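VgrG protein (Vibrio cholerae, PDB 4DTH) probably cross-links actin monomers covalently through its actin cross-linking domain, which binds ATP and magnesium. Local coordinates at residues Q173-G178 and N357-Y362; N334-G339 and A347-F352. One frame throughout, in Å; residues are numbered along the deposited sequence. Where two conformers were deposited one is given.

Following the chain from the N terminus, the first segment met is 173-178, on strand 173-180 beside ATP. The chain then makes a long excursion rich in helix before returning at 334-339. Contact 2 closes a hairpin with seven residues between its segments, folding 334-339 against 347-352. A few residues later 357-362 comes back against the face of strand 173-180 turned from ATP, so contact 1 closes a loop of 178 residues that contains all of contact 2. The two meet where strands 173-180 and 343-352 run antiparallel: probable hydrogen bonds join A175 O to F352 N (2.8 Å) and V177 O to F350 N (2.9 Å). Both contacts include residues of the ATP pocket.

Contact 1 of 2, residues Q173-G178 and N357-Y362; sequences QQATVG and NELQSY. With MG (magnesium ion), chain D; ATP (adenosine-5'-triphosphate), chain B.
Strand 173-180 forms one wall of the ATP and magnesium site, and here A175 and V177, on the face turned from the nucleotide, receive L359 from the loop that follows strand 343-352. The touching is done by one methyl: L359 CD1 lies 4.0 Å from V177 CG2 and 4.3 Å from A175 CB. V177 offers that branch because its CG1 is anti to the backbone N (chi1 168°), which leaves CG2 turned to the loop. The contact is small, apolar and buried. The loop around L359 is held by the turn bond from Y362 N to L359 O (3.1 Å). At the margin a water can donate to Q173 OE1 (2.7 Å) and to Q360 OE1 (3.2 Å), though other acceptors compete for its protons. On the ligand face the bend of Q174 at chi2 (96°) lets OE1 coordinate a magnesium ion at 2.5 Å, in a site that also includes E28 and E351. Next along that face, T176 CG2 packs 3.7 Å from the ribose O4' of ATP. Strand 173-180 is bonded through its backbone to strand 24-30 on one edge and strand 343-352 on the other. M98, F352 and L194 of helix 190-196 also touch L359.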
loop_
_atom_site.group_PDB
_atom_site.type_symbol
_atom_site.label_atom_id
_atom_site.label_comp_id
_atom_site.label_asym_id
_atom_site.label_seq_id
_atom_site.Cartn_x
_atom_site.Cartn_y
_atom_site.Cartn_z
ATOM N N GLN A 173 -5.251 8.266 6.356
ATOM C CA GLN A 173 -4.833 8.355 4.964
ATOM C C GLN A 173 -3.414 7.938 4.633
ATOM O O GLN A 173 -2.466 8.288 5.343
ATOM C CB GLN A 173 -5.078 9.779 4.440
ATOM C CG GLN A 173 -6.564 10.156 4.412
ATOM C CD GLN A 173 -6.845 11.587 4.017
ATOM O OE1 GLN A 173 -6.047 12.507 4.233
ATOM N NE2 GLN A 173 -8.035 11.812 3.489
ATOM N N GLN A 174 -3.272 7.238 3.502
ATOM C CA GLN A 174 -1.976 6.877 2.921
ATOM C C GLN A 174 -2.016 7.161 1.434
ATOM O O GLN A 174 -3.093 7.278 0.847
ATOM C CB GLN A 174 -1.629 5.395 3.124
ATOM C CG GLN A 174 -1.128 5.060 4.520
ATOM C CD GLN A 174 -2.257 4.559 5.361
ATOM O OE1 GLN A 174 -2.890 3.541 5.060
ATOM N NE2 GLN A 174 -2.545 5.276 6.431
ATOM N N ALA A 175 -0.831 7.260 0.824
ATOM C CA ALA A 175 -0.685 7.408 -0.610
ATOM C C ALA A 175 0.376 6.416 -1.052
ATOM O O ALA A 175 1.341 6.171 -0.316
ATOM C CB ALA A 175 -0.256 8.823 -0.963
ATOM N N THR A 176 0.186 5.830 -2.242
ATOM C CA THR A 176 1.125 4.894 -2.849
ATOM C C THR A 176 1.557 5.463 -4.184
ATOM O O THR A 176 0.705 5.795 -5.009
ATOM C CB THR A 176 0.546 3.472 -2.903
ATOM O OG1 THR A 176 0.326 3.022 -1.560
ATOM C CG2 THR A 176 1.464 2.483 -3.624
ATOM N N VAL A 177 2.873 5.590 -4.389
ATOM C CA VAL A 177 3.462 6.134 -5.611
ATOM C C VAL A 177 4.181 5.011 -6.349
ATOM O O VAL A 177 4.949 4.268 -5.738
ATOM C CB VAL A 177 4.409 7.334 -5.292
ATOM C CG1 VAL A 177 5.256 7.747 -6.503
ATOM C CG2 VAL A 177 3.628 8.528 -4.742
ATOM N N GLY A 178 3.939 4.917 -7.654
ATOM C CA GLY A 178 4.613 3.955 -8.514
ATOM C C GLY A 178 5.518 4.671 -9.489
ATOM O O GLY A 178 5.088 5.640 -10.115
ATOM N N ASN A 357 3.658 16.641 3.088
ATOM C CA ASN A 357 3.140 17.909 2.554
ATOM C C ASN A 357 3.078 17.927 1.024
ATOM O O ASN A 357 2.080 18.387 0.464
ATOM C CB ASN A 357 3.957 19.097 3.074
ATOM C CG ASN A 357 3.925 19.275 4.574
ATOM O OD1 ASN A 357 4.967 19.397 5.226
ATOM N ND2 ASN A 357 2.736 19.298 5.157
ATOM N N GLU A 358 4.111 17.368 0.357
ATOM C CA GLU A 358 4.223 17.278 -1.106
ATOM C C GLU A 358 3.061 16.507 -1.775
ATOM O O GLU A 358 2.771 16.740 -2.948
ATOM C CB GLU A 358 5.560 16.629 -1.511
ATOM C CG GLU A 358 6.794 17.427 -1.116
ATOM C CD GLU A 358 7.436 17.050 0.206
ATOM O OE1 GLU A 358 6.711 16.645 1.144
ATOM O OE2 GLU A 358 8.674 17.198 0.314
ATOM N N LEU A 359 2.420 15.584 -1.042
ATOM C CA LEU A 359 1.351 14.757 -1.599
ATOM C C LEU A 359 -0.036 15.030 -1.025
ATOM O O LEU A 359 -0.991 14.358 -1.430
ATOM C CB LEU A 359 1.696 13.255 -1.487
ATOM C CG LEU A 359 3.011 12.768 -2.126
ATOM C CD1 LEU A 359 3.194 11.304 -1.868
ATOM C CD2 LEU A 359 3.054 13.029 -3.630
ATOM N N GLN A 360 -0.165 16.002 -0.098
ATOM C CA GLN A 360 -1.467 16.321 0.513
ATOM C C GLN A 360 -2.571 16.691 -0.471
ATOM O O GLN A 360 -3.739 16.387 -0.205
ATOM C CB GLN A 360 -1.352 17.396 1.591
ATOM C CG GLN A 360 -0.791 16.853 2.896
ATOM C CD GLN A 360 -1.781 16.033 3.732
ATOM O OE1 GLN A 360 -2.977 15.899 3.437
ATOM N NE2 GLN A 360 -1.273 15.493 4.820
ATOM N N SER A 361 -2.184 17.341 -1.609
ATOM C CA SER A 361 -3.132 17.770 -2.636
ATOM C C SER A 361 -3.858 16.582 -3.309
ATOM O O SER A 361 -4.903 16.786 -3.930
ATOM C CB SER A 361 -2.436 18.643 -3.676
ATOM O OG SER A 361 -1.433 17.906 -4.359
ATOM N N TYR A 362 -3.318 15.347 -3.182
ATOM C CA TYR A 362 -3.913 14.141 -3.773
ATOM C C TYR A 362 -5.010 13.550 -2.874
ATOM O O TYR A 362 -5.737 12.653 -3.300
ATOM C CB TYR A 362 -2.821 13.078 -4.014
ATOM C CG TYR A 362 -1.830 13.467 -5.094
ATOM C CD1 TYR A 362 -2.072 13.163 -6.431
ATOM C CD2 TYR A 362 -0.647 14.129 -4.778
ATOM C CE1 TYR A 362 -1.170 13.527 -7.431
ATOM C CE2 TYR A 362 0.270 14.490 -5.770
ATOM C CZ TYR A 362 0.002 14.184 -7.096
ATOM O OH TYR A 362 0.887 14.539 -8.084
HETATM MG MG MG D . -1.958 1.447 4.052
HETATM P PG ATP B . -0.956 -4.028 2.439
HETATM O O1G ATP B . -0.131 -2.824 2.764
HETATM O O2G ATP B . -0.098 -5.147 1.920
HETATM O O3G ATP B . -1.722 -4.530 3.630
HETATM P PB ATP B . -3.053 -4.220 0.473
HETATM O O1B ATP B . -2.607 -5.550 0.009
HETATM O O2B ATP B . -4.299 -4.395 1.308
HETATM O O3B ATP B . -1.985 -3.583 1.295
HETATM P PA ATP B . -2.685 -3.069 -2.086
HETATM O O1A ATP B . -1.486 -3.932 -2.147
HETATM O O2A ATP B . -3.621 -3.499 -3.219
HETATM O O3A ATP B . -3.372 -3.273 -0.781
HETATM O "O5'" ATP B . -2.227 -1.540 -2.251
HETATM C "C5'" ATP B . -3.279 -0.589 -2.481
HETATM C "C4'" ATP B . -2.750 0.791 -2.769
HETATM O "O4'" ATP B . -1.828 0.748 -3.897
HETATM C "C3'" ATP B . -3.835 1.789 -3.175
HETATM O "O3'" ATP B . -3.560 3.111 -2.716
HETATM C "C2'" ATP B . -3.794 1.697 -4.693
HETATM O "O2'" ATP B . -4.423 2.781 -5.356
HETATM C "C1'" ATP B . -2.293 1.646 -4.894
HETATM N N9 ATP B . -1.825 1.203 -6.210
HETATM C C8 ATP B . -2.091 0.010 -6.825
HETATM N N7 ATP B . -1.522 -0.113 -8.000
HETATM C C5 ATP B . -0.839 1.083 -8.171
HETATM C C6 ATP B . -0.020 1.581 -9.205
HETATM N N6 ATP B . 0.265 0.905 -10.325
HETATM N N1 ATP B . 0.520 2.810 -9.040
HETATM C C2 ATP B . 0.259 3.489 -7.919
HETATM N N3 ATP B . -0.490 3.126 -6.880
HETATM C C4 ATP B . -1.021 1.904 -7.065
HETATM O O HOH W 1 -3.386 12.938 4.465
#

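Contact 2 of 2, residues N334-G339 and A347-F352; sequences NNATVG and AILFEF. With ATP (adenosine-5'-triphosphate), chain B.
The methyl of A347, midway along strand 343-352, fits the notch between A336 and V338. Its CB lies 3.9 Å from A336 CB and 3.8 Å from V338 CG2, and rests against the A336 carbonyl as well. At chi1 154° V338 CG2 is the branch set opposite its own carbonyl carbon, and it is this one that reaches A347. The next bump is L349, whose two methyls divide the work: CD1 meets A336 CB at 3.6 Å, while CD2 sits over the face of the adenine, 3.4 Å from ATP C5. A336 CB also reaches the adenine's amino group, 3.9 Å from ATP N6, so both residues help shape the base pocket. One backbone bond joins the segments, A347 N to A336 O (3.1 Å). Beyond it the chains part, and a water accepts from A336 N (3.0 Å) and can donate to A347 O (2.9 Å). The hairpin continues through V338 and E345, while T337 joins strand 19-20 by its backbone and bonds H19 through OG1. Strand 343-352 pairs along its other edge with strand 173-180, where L349 touches T176.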
loop_
_atom_site.group_PDB
_atom_site.type_symbol
_atom_site.label_atom_id
_atom_site.label_comp_id
_atom_site.label_asym_id
_atom_site.label_seq_id
_atom_site.Cartn_x
_atom_site.Cartn_y
_atom_site.Cartn_z
ATOM N N ASN A 334 3.402 -6.459 -7.561
ATOM C CA ASN A 334 4.508 -6.972 -8.375
ATOM C C ASN A 334 4.286 -7.036 -9.870
ATOM O O ASN A 334 5.210 -7.397 -10.604
ATOM C CB ASN A 334 4.922 -8.353 -7.840
ATOM C CG ASN A 334 5.268 -8.327 -6.368
ATOM O OD1 ASN A 334 5.696 -7.301 -5.832
ATOM N ND2 ASN A 334 5.048 -9.435 -5.672
ATOM N N ASN A 335 3.084 -6.680 -10.318
ATOM C CA ASN A 335 2.702 -6.730 -11.728
ATOM C C ASN A 335 2.492 -5.335 -12.329
ATOM O O ASN A 335 1.905 -5.212 -13.408
ATOM C CB ASN A 335 1.431 -7.587 -11.875
ATOM C CG ASN A 335 0.236 -7.095 -11.087
ATOM O OD1 ASN A 335 0.319 -6.179 -10.251
ATOM N ND2 ASN A 335 -0.910 -7.710 -11.325
ATOM N N ALA A 336 2.958 -4.276 -11.638
ATOM C CA ALA A 336 2.806 -2.898 -12.118
ATOM C C ALA A 336 3.908 -2.578 -13.125
ATOM O O ALA A 336 5.058 -2.991 -12.941
ATOM C CB ALA A 336 2.858 -1.922 -10.959
ATOM N N THR A 337 3.554 -1.874 -14.205
ATOM C CA THR A 337 4.509 -1.520 -15.259
ATOM C C THR A 337 4.404 -0.051 -15.666
ATOM O O THR A 337 3.382 0.600 -15.417
ATOM C CB THR A 337 4.385 -2.461 -16.470
ATOM O OG1 THR A 337 3.096 -2.297 -17.050
ATOM C CG2 THR A 337 4.641 -3.938 -16.134
ATOM N N VAL A 338 5.467 0.472 -16.303
ATOM C CA VAL A 338 5.572 1.864 -16.745
ATOM C C VAL A 338 6.164 1.934 -18.168
ATOM O O VAL A 338 6.731 0.948 -18.648
ATOM C CB VAL A 338 6.382 2.681 -15.688
ATOM C CG1 VAL A 338 7.088 3.896 -16.273
ATOM C CG2 VAL A 338 5.493 3.112 -14.546
ATOM N N GLY A 339 5.983 3.084 -18.823
ATOM C CA GLY A 339 6.548 3.364 -20.139
ATOM C C GLY A 339 5.654 2.994 -21.293
ATOM O O GLY A 339 4.446 3.266 -21.274
ATOM N N ALA A 347 7.675 -1.300 -12.780
ATOM C CA ALA A 347 7.346 -0.205 -11.894
ATOM C C ALA A 347 7.504 -0.749 -10.481
ATOM O O ALA A 347 7.176 -1.911 -10.216
ATOM C CB ALA A 347 5.905 0.260 -12.110
ATOM N N ILE A 348 8.039 0.081 -9.589
ATOM C CA ILE A 348 8.195 -0.257 -8.172
ATOM C C ILE A 348 7.399 0.741 -7.366
ATOM O O ILE A 348 7.395 1.935 -7.681
ATOM C CB ILE A 348 9.672 -0.436 -7.709
ATOM C CG1 ILE A 348 10.534 0.814 -8.041
ATOM C CG2 ILE A 348 10.246 -1.746 -8.304
ATOM C CD1 ILE A 348 12.031 0.767 -7.518
ATOM N N LEU A 349 6.662 0.241 -6.368
ATOM C CA LEU A 349 5.720 1.043 -5.594
ATOM C C LEU A 349 6.109 1.307 -4.168
ATOM O O LEU A 349 6.770 0.487 -3.546
ATOM C CB LEU A 349 4.336 0.389 -5.657
ATOM C CG LEU A 349 3.503 0.763 -6.893
ATOM C CD1 LEU A 349 4.055 0.129 -8.188
ATOM C CD2 LEU A 349 2.110 0.348 -6.701
ATOM N N PHE A 350 5.668 2.466 -3.635
ATOM C CA PHE A 350 6.021 2.872 -2.278
ATOM C C PHE A 350 4.855 3.484 -1.568
ATOM O O PHE A 350 4.189 4.365 -2.115
ATOM C CB PHE A 350 7.201 3.863 -2.306
ATOM C CG PHE A 350 8.414 3.302 -3.002
ATOM C CD1 PHE A 350 9.352 2.550 -2.299
ATOM C CD2 PHE A 350 8.587 3.465 -4.372
ATOM C CE1 PHE A 350 10.439 1.973 -2.955
ATOM C CE2 PHE A 350 9.680 2.892 -5.029
ATOM C CZ PHE A 350 10.592 2.142 -4.318
ATOM N N GLU A 351 4.626 3.039 -0.327
ATOM C CA GLU A 351 3.527 3.537 0.485
ATOM C C GLU A 351 4.018 4.572 1.489
ATOM O O GLU A 351 4.889 4.278 2.319
ATOM C CB GLU A 351 2.849 2.354 1.205
ATOM C CG GLU A 351 1.714 2.756 2.131
ATOM C CD GLU A 351 1.093 1.607 2.902
ATOM O OE1 GLU A 351 0.972 0.500 2.335
ATOM O OE2 GLU A 351 0.659 1.839 4.052
ATOM N N PHE A 352 3.431 5.772 1.435
ATOM C CA PHE A 352 3.716 6.840 2.392
ATOM C C PHE A 352 2.784 6.585 3.573
ATOM O O PHE A 352 1.572 6.803 3.463
ATOM C CB PHE A 352 3.470 8.219 1.758
ATOM C CG PHE A 352 4.522 8.577 0.736
ATOM C CD1 PHE A 352 4.453 8.077 -0.563
ATOM C CD2 PHE A 352 5.590 9.402 1.074
ATOM C CE1 PHE A 352 5.437 8.400 -1.507
ATOM C CE2 PHE A 352 6.561 9.740 0.122
ATOM C CZ PHE A 352 6.487 9.223 -1.153
HETATM P PG ATP B . -0.956 -4.028 2.439
HETATM O O1G ATP B . -0.131 -2.824 2.764
HETATM O O2G ATP B . -0.098 -5.147 1.920
HETATM O O3G ATP B . -1.722 -4.530 3.630
HETATM P PB ATP B . -3.053 -4.220 0.473
HETATM O O1B ATP B . -2.607 -5.550 0.009
HETATM O O2B ATP B . -4.299 -4.395 1.308
HETATM O O3B ATP B . -1.985 -3.583 1.295
HETATM P PA ATP B . -2.685 -3.069 -2.086
HETATM O O1A ATP B . -1.486 -3.932 -2.147
HETATM O O2A ATP B . -3.621 -3.499 -3.219
HETATM O O3A ATP B . -3.372 -3.273 -0.781
HETATM O "O5'" ATP B . -2.227 -1.540 -2.251
HETATM C "C5'" ATP B . -3.279 -0.589 -2.481
HETATM C "C4'" ATP B . -2.750 0.791 -2.769
HETATM O "O4'" ATP B . -1.828 0.748 -3.897
HETATM C "C3'" ATP B . -3.835 1.789 -3.175
HETATM O "O3'" ATP B . -3.560 3.111 -2.716
HETATM C "C2'" ATP B . -3.794 1.697 -4.693
HETATM O "O2'" ATP B . -4.423 2.781 -5.356
HETATM C "C1'" ATP B . -2.293 1.646 -4.894
HETATM N N9 ATP B . -1.825 1.203 -6.210
HETATM C C8 ATP B . -2.091 0.010 -6.825
HETATM N N7 ATP B . -1.522 -0.113 -8.000
HETATM C C5 ATP B . -0.839 1.083 -8.171
HETATM C C6 ATP B . -0.020 1.581 -9.205
HETATM N N6 ATP B . 0.265 0.905 -10.325
HETATM N N1 ATP B . 0.520 2.810 -9.040
HETATM C C2 ATP B . 0.259 3.489 -7.919
HETATM N N3 ATP B . -0.490 3.126 -6.880
HETATM C C4 ATP B . -1.021 1.904 -7.065
HETATM O O HOH W 2 5.239 -3.974 -9.734
#